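Local coordinates for vacuolar protein sorting-associated protein 29 (Entamoeba histolytica, PDB 5XCJ), which probably serves as a metal-binding, metallophosphatase-fold subunit of the retromer complex in intracellular protein transport, at residues L4-H10 and L35-C41. The protein carries 1 engineered substitution. Numbering follows the deposited sequence.
Sequences LVIGDFH and LCTGNLC
Asn-39 ND2 reaches Asp-8 OD1 at 3.2 Å in a weak, bent hydrogen bond, the amide and carboxylate planes turned 52° apart. Both residues bind zinc in this metallophosphatase fold, although no metal is bound here; they lie just beyond the adjacent parallel strands 2-6 and 33-36 of a beta-alpha-beta unit. Stronger bonds set the two groups: Asp-8 OD1 accepts from His-86 NE2 and OD2 from His-115 N, while Asn-39 OD1 accepts from Phe-63 N, next to the engineered Ala-62. One water bridges Asp-8 OD2 and Thr-37 OG1. Backbone bonds zip the segments together, from Leu-35 N to Leu-4 O (2.8 Å), through Ile-6 N to Leu-35 O and Thr-37 N to Ile-6 O, and past the strand ends with Asp-8 N to Gly-38 O and His-10 N to Asn-39 O (2.9 Å). Thr-37 OG1 packs 3.1 Å from Gly-7 CA. In the same loops, Phe-9 lies alongside Leu-40, both side chains pointing the same way, CD2 to CD2 3.7 Å. Cys-36 turns SG away from its own N (chi1 -178°), where it accepts from Gly-38 N and meets the Phe-9 ring in plane at its edge, SG to CE2 3.7 Å.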
# COMPACT_ATOMS: atom_id res chain seq x y z
N LEU A 4 2.29 4.52 6.84
CA LEU A 4 2.37 4.86 5.44
C LEU A 4 2.13 3.57 4.65
O LEU A 4 2.83 2.60 4.86
CB LEU A 4 3.75 5.44 5.10
CG LEU A 4 4.14 5.58 3.63
CD1 LEU A 4 3.27 6.59 2.89
CD2 LEU A 4 5.61 5.93 3.49
N VAL A 5 1.11 3.57 3.80
CA VAL A 5 0.82 2.40 2.97
C VAL A 5 1.22 2.77 1.55
O VAL A 5 0.64 3.64 0.92
CB VAL A 5 -0.67 2.01 3.05
CG1 VAL A 5 -0.93 0.74 2.25
CG2 VAL A 5 -1.09 1.84 4.50
N ILE A 6 2.24 2.08 1.04
CA ILE A 6 2.80 2.35 -0.28
C ILE A 6 3.26 1.07 -0.98
O ILE A 6 3.41 0.04 -0.33
CB ILE A 6 3.99 3.32 -0.12
CG1 ILE A 6 4.25 4.13 -1.40
CG2 ILE A 6 5.22 2.58 0.36
CD1 ILE A 6 5.23 5.27 -1.21
N GLY A 7 3.47 1.14 -2.29
CA GLY A 7 3.92 -0.00 -3.06
C GLY A 7 3.83 0.13 -4.57
O GLY A 7 3.53 1.19 -5.10
N ASP A 8 4.09 -0.99 -5.25
CA ASP A 8 4.04 -1.06 -6.71
C ASP A 8 4.91 -0.02 -7.40
O ASP A 8 4.49 0.66 -8.33
CB ASP A 8 2.60 -1.02 -7.22
CG ASP A 8 1.90 -2.35 -7.08
OD1 ASP A 8 2.58 -3.37 -7.26
OD2 ASP A 8 0.70 -2.37 -6.77
N PHE A 9 6.13 0.13 -6.89
CA PHE A 9 7.09 1.08 -7.42
C PHE A 9 7.61 0.82 -8.83
O PHE A 9 7.76 1.74 -9.63
CB PHE A 9 8.31 1.17 -6.50
CG PHE A 9 8.00 1.68 -5.13
CD1 PHE A 9 7.89 3.04 -4.90
CD2 PHE A 9 7.84 0.81 -4.07
CE1 PHE A 9 7.62 3.51 -3.63
CE2 PHE A 9 7.56 1.27 -2.81
CZ PHE A 9 7.46 2.63 -2.59
N HIS A 10 7.90 -0.44 -9.13
CA HIS A 10 8.52 -0.79 -10.39
C HIS A 10 7.91 -1.92 -11.20
O HIS A 10 7.36 -2.88 -10.66
CB HIS A 10 9.99 -1.15 -10.10
CG HIS A 10 10.92 -0.96 -11.27
ND1 HIS A 10 11.36 0.28 -11.67
CD2 HIS A 10 11.50 -1.85 -12.09
CE1 HIS A 10 12.17 0.14 -12.70
NE2 HIS A 10 12.27 -1.14 -12.98
N LEU A 35 3.98 0.12 5.57
CA LEU A 35 3.51 -1.15 5.05
C LEU A 35 3.63 -1.06 3.54
O LEU A 35 2.90 -0.31 2.90
CB LEU A 35 2.06 -1.41 5.48
CG LEU A 35 1.85 -1.39 7.00
CD1 LEU A 35 0.46 -1.85 7.38
CD2 LEU A 35 2.92 -2.20 7.72
N CYS A 36 4.55 -1.83 2.98
CA CYS A 36 4.80 -1.80 1.56
C CYS A 36 4.34 -3.08 0.88
O CYS A 36 4.70 -4.18 1.28
CB CYS A 36 6.29 -1.58 1.30
SG CYS A 36 6.74 -1.47 -0.44
N THR A 37 3.57 -2.92 -0.19
CA THR A 37 3.03 -4.04 -0.96
C THR A 37 4.03 -4.80 -1.83
O THR A 37 3.70 -5.86 -2.36
CB THR A 37 1.81 -3.64 -1.79
OG1 THR A 37 2.14 -2.54 -2.65
CG2 THR A 37 0.65 -3.25 -0.89
N GLY A 38 5.24 -4.28 -1.98
CA GLY A 38 6.23 -4.95 -2.82
C GLY A 38 6.50 -4.25 -4.13
O GLY A 38 6.14 -3.09 -4.30
N ASN A 39 7.12 -4.98 -5.06
CA ASN A 39 7.49 -4.45 -6.36
C ASN A 39 8.40 -3.22 -6.26
O ASN A 39 8.11 -2.16 -6.81
CB ASN A 39 6.27 -4.19 -7.24
CG ASN A 39 5.78 -5.45 -7.94
OD1 ASN A 39 6.36 -6.51 -7.78
ND2 ASN A 39 4.72 -5.32 -8.71
N LEU A 40 9.48 -3.38 -5.51
CA LEU A 40 10.48 -2.33 -5.33
C LEU A 40 11.36 -2.16 -6.56
O LEU A 40 11.59 -3.11 -7.30
CB LEU A 40 11.36 -2.63 -4.12
CG LEU A 40 10.68 -2.93 -2.79
CD1 LEU A 40 11.72 -3.28 -1.73
CD2 LEU A 40 9.83 -1.75 -2.34
N CYS A 41 11.83 -0.94 -6.79
CA CYS A 41 12.73 -0.68 -7.90
C CYS A 41 14.05 -1.42 -7.66
O CYS A 41 14.69 -1.90 -8.58
CB CYS A 41 12.97 0.82 -8.07
SG CYS A 41 11.59 1.70 -8.82
O HOH W 1 0.04 -1.08 -4.48
O HOH W 2 4.38 -2.29 -9.68
O HOH W 3 9.50 -4.27 -9.33